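Oxysterol-binding protein homolog 3 (Saccharomyces cerevisiae, PDB 4IC4) carries lipids between membranes in phosphoinositide-coupled, non-vesicular transport, its OSBP-related domain, the part described here, binding sterols and phospholipids. Local coordinates at residues A[130-133]-A[134-137]; A[339-342]-A[343-347]; A[349-352]-A[353-357]. All blocks are in the same frame, centred on the assembly; numbering follows the deposited sequence.

Contact 1. Residues A[130-133]-A[134-137]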
loop_
_atom_site.group_PDB
_atom_site.type_symbol
_atom_site.label_atom_id
_atom_site.label_comp_id
_atom_site.label_asym_id
_atom_site.label_seq_id
_atom_site.Cartn_x
_atom_site.Cartn_y
_atom_site.Cartn_z
ATOM N N LEU A 130 9.920 7.232 -0.653
ATOM C CA LEU A 130 10.541 5.992 -1.082
ATOM C C LEU A 130 11.206 6.206 -2.427
ATOM O O LEU A 130 10.541 6.347 -3.456
ATOM C CB LEU A 130 9.512 4.858 -1.182
ATOM C CG LEU A 130 10.104 3.515 -1.632
ATOM C CD1 LEU A 130 11.138 3.023 -0.622
ATOM C CD2 LEU A 130 8.990 2.500 -1.793
ATOM N N ILE A 131 12.534 6.252 -2.402
ATOM C CA ILE A 131 13.320 6.427 -3.609
ATOM C C ILE A 131 13.931 5.078 -3.962
ATOM O O ILE A 131 14.694 4.510 -3.175
ATOM C CB ILE A 131 14.463 7.436 -3.392
ATOM C CG1 ILE A 131 13.887 8.821 -3.083
ATOM C CG2 ILE A 131 15.349 7.487 -4.631
ATOM C CD1 ILE A 131 14.934 9.845 -2.684
ATOM N N ARG A 132 13.581 4.552 -5.132
ATOM C CA ARG A 132 14.129 3.276 -5.575
ATOM C C ARG A 132 14.811 3.468 -6.926
ATOM O O ARG A 132 14.216 3.242 -7.976
ATOM C CB ARG A 132 13.029 2.213 -5.680
ATOM C CG ARG A 132 12.446 1.778 -4.339
ATOM C CD ARG A 132 13.480 1.074 -3.465
ATOM N NE ARG A 132 14.022 -0.116 -4.120
ATOM C CZ ARG A 132 13.978 -1.344 -3.610
ATOM N NH1 ARG A 132 13.415 -1.564 -2.427
ATOM N NH2 ARG A 132 14.496 -2.359 -4.290
ATOM N N GLU A 133 16.070 3.891 -6.879
ATOM C CA GLU A 133 16.856 4.129 -8.079
ATOM C C GLU A 133 16.946 2.872 -8.942
ATOM O O GLU A 133 16.994 2.957 -10.172
ATOM C CB GLU A 133 18.262 4.595 -7.693
ATOM C CG GLU A 133 19.101 5.100 -8.856
ATOM C CD GLU A 133 18.517 6.345 -9.496
ATOM O OE1 GLU A 133 17.398 6.266 -10.045
ATOM O OE2 GLU A 133 19.176 7.405 -9.447
ATOM N N ASP A 134 16.967 1.711 -8.295
ATOM C CA ASP A 134 17.048 0.440 -9.006
ATOM C C ASP A 134 15.844 0.227 -9.917
ATOM O O ASP A 134 15.935 -0.497 -10.908
ATOM C CB ASP A 134 17.153 -0.723 -8.017
ATOM C CG ASP A 134 16.002 -0.754 -7.031
ATOM O OD1 ASP A 134 15.352 -1.813 -6.909
ATOM O OD2 ASP A 134 15.753 0.280 -6.378
ATOM N N MET A 135 14.717 0.849 -9.582
ATOM C CA MET A 135 13.512 0.720 -10.396
ATOM C C MET A 135 13.167 2.033 -11.085
ATOM O O MET A 135 12.119 2.164 -11.718
ATOM C CB MET A 135 12.339 0.239 -9.539
ATOM C CG MET A 135 12.510 -1.200 -9.065
ATOM S SD MET A 135 11.055 -1.865 -8.237
ATOM C CE MET A 135 11.340 -1.290 -6.585
ATOM N N GLY A 136 14.057 3.009 -10.939
ATOM C CA GLY A 136 13.877 4.301 -11.570
ATOM C C GLY A 136 12.737 5.178 -11.096
ATOM O O GLY A 136 12.310 6.068 -11.832
ATOM N N PHE A 137 12.239 4.961 -9.883
ATOM C CA PHE A 137 11.143 5.799 -9.419
ATOM C C PHE A 137 11.325 6.328 -8.011
ATOM O O PHE A 137 12.173 5.862 -7.250
ATOM C CB PHE A 137 9.807 5.042 -9.509
ATOM C CG PHE A 137 9.571 4.057 -8.385
ATOM C CD1 PHE A 137 9.097 4.488 -7.146
ATOM C CD2 PHE A 137 9.795 2.695 -8.576
ATOM C CE1 PHE A 137 8.847 3.577 -6.116
ATOM C CE2 PHE A 137 9.550 1.776 -7.554
ATOM C CZ PHE A 137 9.074 2.215 -6.321
#
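R132 grips D134 side-on, with NE and NH2 each delivering a hydrogen to a different carboxylate oxygen. R132 NE meets D134 OD2 at 2.9 Å on the oxygen's syn lone pair, while R132 NH2 lies 2.8 Å from D134 OD1 and comes from the syn side but well out of the carboxylate plane. Both oxygens stay near the guanidinium plane, and the two flat groups are twisted 34° against each other. The carboxylate can turn back over the strand end because CG of D134 sits between its own backbone N and carbonyl carbon (chi1 57°). Bends at chi2 and chi3 curl the arginine round to receive it. The M135 methyl CE lies over one guanidinium face, toward its rim, 3.8 Å from R132 NE. R132 and F137 run side by side, pointing the same way with planes 8° apart, and the aliphatic part of the arginine makes the contact: R132 CB rests over the face of the F137 ring as a CH-pi contact, 4.2 Å from the ring centroid, and CG touches CZ of F137. F301 of helix 300-305 touches both R132 and M135, and A82 touches F137.

The backbone forms a G1 beta bulge at the turn joining strands 127-132 and 137-145: G136, with positive phi, and F137 both face R132. R132 N donates to F137 O at 2.9 Å, and R132 O accepts from M135 N (2.9 Å) and F137 N (3.2 Å), which approach from opposite faces of its carbonyl plane. A weak bond from G136 N to E133 O completes the turn. With two bonds to the carboxylate and a methyl over the rim of one face, the guanidinium is restricted in rotation, and D134 probably offsets part of its charge within the hairpin.

Contact 2. Residues A[339-342]-A[343-347]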
loop_
_atom_site.group_PDB
_atom_site.type_symbol
_atom_site.label_atom_id
_atom_site.label_comp_id
_atom_site.label_asym_id
_atom_site.label_seq_id
_atom_site.Cartn_x
_atom_site.Cartn_y
_atom_site.Cartn_z
ATOM N N GLU A 339 4.751 0.203 23.065
ATOM C CA GLU A 339 3.409 0.491 23.545
ATOM C C GLU A 339 3.349 1.885 24.164
ATOM O O GLU A 339 2.426 2.653 23.898
ATOM C CB GLU A 339 2.968 -0.544 24.581
ATOM C CG GLU A 339 1.574 -0.282 25.129
ATOM C CD GLU A 339 0.486 -0.535 24.104
ATOM O OE1 GLU A 339 -0.578 0.118 24.193
ATOM O OE2 GLU A 339 0.686 -1.394 23.218
ATOM N N GLU A 340 4.340 2.214 24.986
ATOM C CA GLU A 340 4.367 3.519 25.630
ATOM C C GLU A 340 4.443 4.630 24.587
ATOM O O GLU A 340 3.756 5.647 24.695
ATOM C CB GLU A 340 5.561 3.616 26.582
ATOM C CG GLU A 340 5.443 4.736 27.598
ATOM C CD GLU A 340 6.567 4.723 28.618
ATOM O OE1 GLU A 340 6.820 3.652 29.212
ATOM O OE2 GLU A 340 7.191 5.785 28.832
ATOM N N TRP A 341 5.277 4.430 23.571
ATOM C CA TRP A 341 5.420 5.425 22.517
ATOM C C TRP A 341 4.156 5.547 21.670
ATOM O O TRP A 341 3.773 6.650 21.285
ATOM C CB TRP A 341 6.612 5.090 21.617
ATOM C CG TRP A 341 7.912 5.668 22.093
ATOM C CD1 TRP A 341 9.017 4.979 22.510
ATOM C CD2 TRP A 341 8.250 7.056 22.169
ATOM N NE1 TRP A 341 10.025 5.858 22.837
ATOM C CE2 TRP A 341 9.581 7.137 22.638
ATOM C CE3 TRP A 341 7.560 8.240 21.884
ATOM C CZ2 TRP A 341 10.234 8.358 22.827
ATOM C CZ3 TRP A 341 8.210 9.457 22.074
ATOM C CH2 TRP A 341 9.534 9.503 22.541
ATOM N N LYS A 342 3.515 4.418 21.368
ATOM C CA LYS A 342 2.292 4.452 20.571
ATOM C C LYS A 342 1.264 5.328 21.282
ATOM O O LYS A 342 0.671 6.227 20.684
ATOM C CB LYS A 342 1.743 3.035 20.371
ATOM C CG LYS A 342 0.507 2.975 19.482
ATOM C CD LYS A 342 0.096 1.542 19.182
ATOM C CE LYS A 342 -1.170 1.510 18.337
ATOM N NZ LYS A 342 -1.603 0.117 18.036
ATOM N N LEU A 343 1.070 5.075 22.571
ATOM C CA LEU A 343 0.123 5.856 23.360
ATOM C C LEU A 343 0.519 7.330 23.399
ATOM O O LEU A 343 -0.334 8.213 23.313
ATOM C CB LEU A 343 0.047 5.302 24.782
ATOM C CG LEU A 343 -0.487 3.872 24.899
ATOM C CD1 LEU A 343 -0.375 3.395 26.337
ATOM C CD2 LEU A 343 -1.935 3.824 24.427
ATOM N N LYS A 344 1.816 7.591 23.523
ATOM C CA LYS A 344 2.314 8.959 23.574
ATOM C C LYS A 344 2.042 9.726 22.281
ATOM O O LYS A 344 1.566 10.857 22.317
ATOM C CB LYS A 344 3.815 8.963 23.874
ATOM C CG LYS A 344 4.476 10.338 23.776
ATOM C CD LYS A 344 3.829 11.359 24.707
ATOM C CE LYS A 344 4.072 11.026 26.168
ATOM N NZ LYS A 344 3.475 12.056 27.065
ATOM N N LEU A 345 2.346 9.117 21.140
ATOM C CA LEU A 345 2.110 9.784 19.864
ATOM C C LEU A 345 0.626 10.079 19.660
ATOM O O LEU A 345 0.260 11.148 19.175
ATOM C CB LEU A 345 2.631 8.930 18.706
ATOM C CG LEU A 345 4.054 9.204 18.211
ATOM C CD1 LEU A 345 5.059 8.971 19.325
ATOM C CD2 LEU A 345 4.344 8.306 17.013
ATOM N N GLU A 346 -0.227 9.128 20.026
ATOM C CA GLU A 346 -1.664 9.315 19.875
ATOM C C GLU A 346 -2.151 10.446 20.772
ATOM O O GLU A 346 -2.974 11.270 20.368
ATOM C CB GLU A 346 -2.404 8.021 20.222
ATOM C CG GLU A 346 -3.109 7.369 19.043
ATOM C CD GLU A 346 -2.160 6.984 17.929
ATOM O OE1 GLU A 346 -1.233 6.184 18.186
ATOM O OE2 GLU A 346 -2.340 7.476 16.794
ATOM N N GLN A 347 -1.620 10.485 21.989
ATOM C CA GLN A 347 -1.987 11.498 22.965
ATOM C C GLN A 347 -1.553 12.896 22.511
ATOM O O GLN A 347 -2.305 13.861 22.641
ATOM C CB GLN A 347 -1.352 11.148 24.315
ATOM C CG GLN A 347 -2.066 11.708 25.527
ATOM C CD GLN A 347 -1.949 13.207 25.636
ATOM O OE1 GLN A 347 -0.847 13.751 25.712
ATOM N NE2 GLN A 347 -3.089 13.887 25.650
#
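W341 and L345 meet one helical turn apart, CE3 of the W341 indole lying 3.7 Å from CD1 of L345. CG of K344 comes to the same part of the indole, 4.2 Å from W341 CE3. On another side of helix 335-354, E339 and L343 cross, with E339 OE1 3.8 Å from L343 CG. K342 and E346 run side by side, and E346 OE1 is 3.9 Å from K342 CG.

These side chains are spaced by the i to i+4 backbone bonds of the helix, among them L345 N to W341 O at 2.9 Å. Farther out, P325 and D326 of helix 325-331 touch W341, and L123 touches both L345 and E346. K342 is extended, its CG anti to the backbone N (chi1 -177°), which carries NZ away from the helix to bond M61 O and N66 OD1. E339 OE2 accepts from V63 N.

E346, Q347 and M61 belong to the phosphatidylinositol 4-phosphate site. K342 NZ remains 6.1 Å from E346 OE1, too far for a salt bridge; its two bonds instead fix the ammonium and tie the helix to M61, a residue of the lipid site, and to N66.

Contact 3. Residues A[349-352]-A[353-357]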
loop_
_atom_site.group_PDB
_atom_site.type_symbol
_atom_site.label_atom_id
_atom_site.label_comp_id
_atom_site.label_asym_id
_atom_site.label_seq_id
_atom_site.Cartn_x
_atom_site.Cartn_y
_atom_site.Cartn_z
ATOM N N GLN A 349 -1.120 13.926 19.487
ATOM C CA GLN A 349 -1.967 14.312 18.368
ATOM C C GLN A 349 -3.351 14.752 18.843
ATOM O O GLN A 349 -3.905 15.726 18.330
ATOM C CB GLN A 349 -2.093 13.154 17.388
ATOM C CG GLN A 349 -3.071 13.404 16.267
ATOM C CD GLN A 349 -2.952 12.367 15.188
ATOM O OE1 GLN A 349 -2.332 12.605 14.155
ATOM N NE2 GLN A 349 -3.523 11.196 15.430
ATOM N N ARG A 350 -3.904 14.031 19.811
ATOM C CA ARG A 350 -5.213 14.381 20.343
ATOM C C ARG A 350 -5.166 15.765 20.993
ATOM O O ARG A 350 -6.096 16.560 20.841
ATOM C CB ARG A 350 -5.675 13.349 21.373
ATOM C CG ARG A 350 -6.985 13.730 22.043
ATOM C CD ARG A 350 -8.102 12.757 21.722
ATOM N NE ARG A 350 -8.213 11.707 22.731
ATOM C CZ ARG A 350 -8.625 11.907 23.981
ATOM N NH1 ARG A 350 -8.968 13.124 24.387
ATOM N NH2 ARG A 350 -8.704 10.886 24.824
ATOM N N GLU A 351 -4.083 16.049 21.715
ATOM C CA GLU A 351 -3.927 17.346 22.370
ATOM C C GLU A 351 -3.883 18.455 21.326
ATOM O O GLU A 351 -4.509 19.499 21.493
ATOM C CB GLU A 351 -2.644 17.381 23.208
ATOM C CG GLU A 351 -2.664 16.476 24.427
ATOM C CD GLU A 351 -3.648 16.936 25.486
ATOM O OE1 GLU A 351 -3.807 16.225 26.500
ATOM O OE2 GLU A 351 -4.259 18.011 25.308
ATOM N N ARG A 352 -3.133 18.237 20.249
ATOM C CA ARG A 352 -3.047 19.232 19.187
ATOM C C ARG A 352 -4.419 19.456 18.569
ATOM O O ARG A 352 -4.831 20.590 18.322
ATOM C CB ARG A 352 -2.083 18.774 18.086
ATOM C CG ARG A 352 -0.616 18.793 18.472
ATOM C CD ARG A 352 0.268 18.710 17.227
ATOM N NE ARG A 352 0.197 17.410 16.565
ATOM C CZ ARG A 352 0.928 16.356 16.913
ATOM N NH1 ARG A 352 1.788 16.454 17.920
ATOM N NH2 ARG A 352 0.810 15.213 16.255
ATOM N N ARG A 353 -5.121 18.355 18.327
ATOM C CA ARG A 353 -6.444 18.394 17.717
ATOM C C ARG A 353 -7.451 19.159 18.568
ATOM O O ARG A 353 -8.119 20.068 18.079
ATOM C CB ARG A 353 -6.935 16.963 17.487
ATOM C CG ARG A 353 -8.059 16.813 16.476
ATOM C CD ARG A 353 -8.338 15.336 16.228
ATOM N NE ARG A 353 -9.326 15.108 15.178
ATOM C CZ ARG A 353 -9.088 15.249 13.878
ATOM N NH1 ARG A 353 -7.887 15.621 13.452
ATOM N NH2 ARG A 353 -10.053 15.012 13.001
ATOM N N ASN A 354 -7.559 18.798 19.842
ATOM C CA ASN A 354 -8.518 19.464 20.717
ATOM C C ASN A 354 -8.250 20.956 20.885
ATOM O O ASN A 354 -9.173 21.728 21.134
ATOM C CB ASN A 354 -8.567 18.780 22.085
ATOM C CG ASN A 354 -9.120 17.367 22.010
ATOM O OD1 ASN A 354 -9.794 17.002 21.044
ATOM N ND2 ASN A 354 -8.846 16.571 23.032
ATOM N N LYS A 355 -6.993 21.363 20.745
ATOM C CA LYS A 355 -6.644 22.778 20.870
ATOM C C LYS A 355 -6.943 23.516 19.569
ATOM O O LYS A 355 -6.858 24.744 19.506
ATOM C CB LYS A 355 -5.157 22.940 21.200
ATOM C CG LYS A 355 -4.749 22.450 22.577
ATOM C CD LYS A 355 -3.246 22.593 22.780
ATOM C CE LYS A 355 -2.813 22.056 24.134
ATOM N NZ LYS A 355 -1.336 22.143 24.319
ATOM N N GLY A 356 -7.298 22.763 18.532
ATOM C CA GLY A 356 -7.577 23.358 17.240
ATOM C C GLY A 356 -6.268 23.665 16.536
ATOM O O GLY A 356 -6.218 24.478 15.613
ATOM N N GLN A 357 -5.204 23.001 16.977
ATOM C CA GLN A 357 -3.881 23.210 16.405
ATOM C C GLN A 357 -3.327 21.993 15.672
ATOM O O GLN A 357 -2.131 21.702 15.753
ATOM C CB GLN A 357 -2.898 23.641 17.496
ATOM C CG GLN A 357 -3.274 24.943 18.189
ATOM C CD GLN A 357 -2.204 25.417 19.153
ATOM O OE1 GLN A 357 -1.855 24.720 20.106
ATOM N NE2 GLN A 357 -1.678 26.614 18.909
HETATM O O HOH W 1 -6.879 17.355 24.896
HETATM O O HOH W 2 -1.813 19.873 26.160
#
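R352 O takes Q357 N at 2.8 Å and, more weakly, K355 N at 3.3 Å, so one carbonyl near the end of the helix receives two amides. K355 N has its better bond to E351 O. Meanwhile the aliphatic part of K355 runs close by that carbonyl oxygen, with K355 CG 3.2 Å from E351 O.

Next along the surface, N354 and R350 cross. N354 ND2 lies 3.5 Å from R350 CG and also stands at the edge of the guanidinium, near its plane; the amide and guanidinium planes are turned 53° apart. Bends at chi2 and chi3 bring the arginine past the asparagine.

G356, at positive phi, is the first residue to leave helical geometry. Its N bonds back to R353 O, and together with the bond from Q357 to R352 this makes a Schellman motif closing helix 335-354. Q349 and R350 on this last part of the helix belong to the phosphatidylinositol 4-phosphate site. Q349 touches H146 of that site and accepts from L124 N through OE1, while R353 touches H146 and R147 and forms a salt bridge with D358.

E351 reaches its neighbours through water. One water donates to E351 OE2 at 2.7 Å and accepts from N354 ND2 at 2.8 Å; a second accepts from K355 NZ and gives E351 OE2 a weak bond. E351 OE2 and K355 NZ are 5.2 Å apart, not in direct contact; their opposite charges probably attract weakly, with the second water bridging them, while E351 OE1 accepts from Q347 NE2, one turn back along the helix.

How the contacts relate
The three contacts follow one another along the chain within the OSBP-related domain. Contact 1 closes the hairpin between strands 127-132 and 137-145, early in the run of antiparallel strands. Contacts 2 and 3 are consecutive parts of helix 335-354, with centres about 15 Å apart; contact 3 carries its end. Contact 1 is well separated from both: its centre lies about 32 Å from that of contact 2 and 36 Å from that of contact 3, and no atoms touch. The phosphatidylinositol 4-phosphate site thus draws on successive turns of one surface helix, through E346 and Q347, then Q349 and R350, while contact 1 belongs to the strand framework of the domain, away from the annotated site.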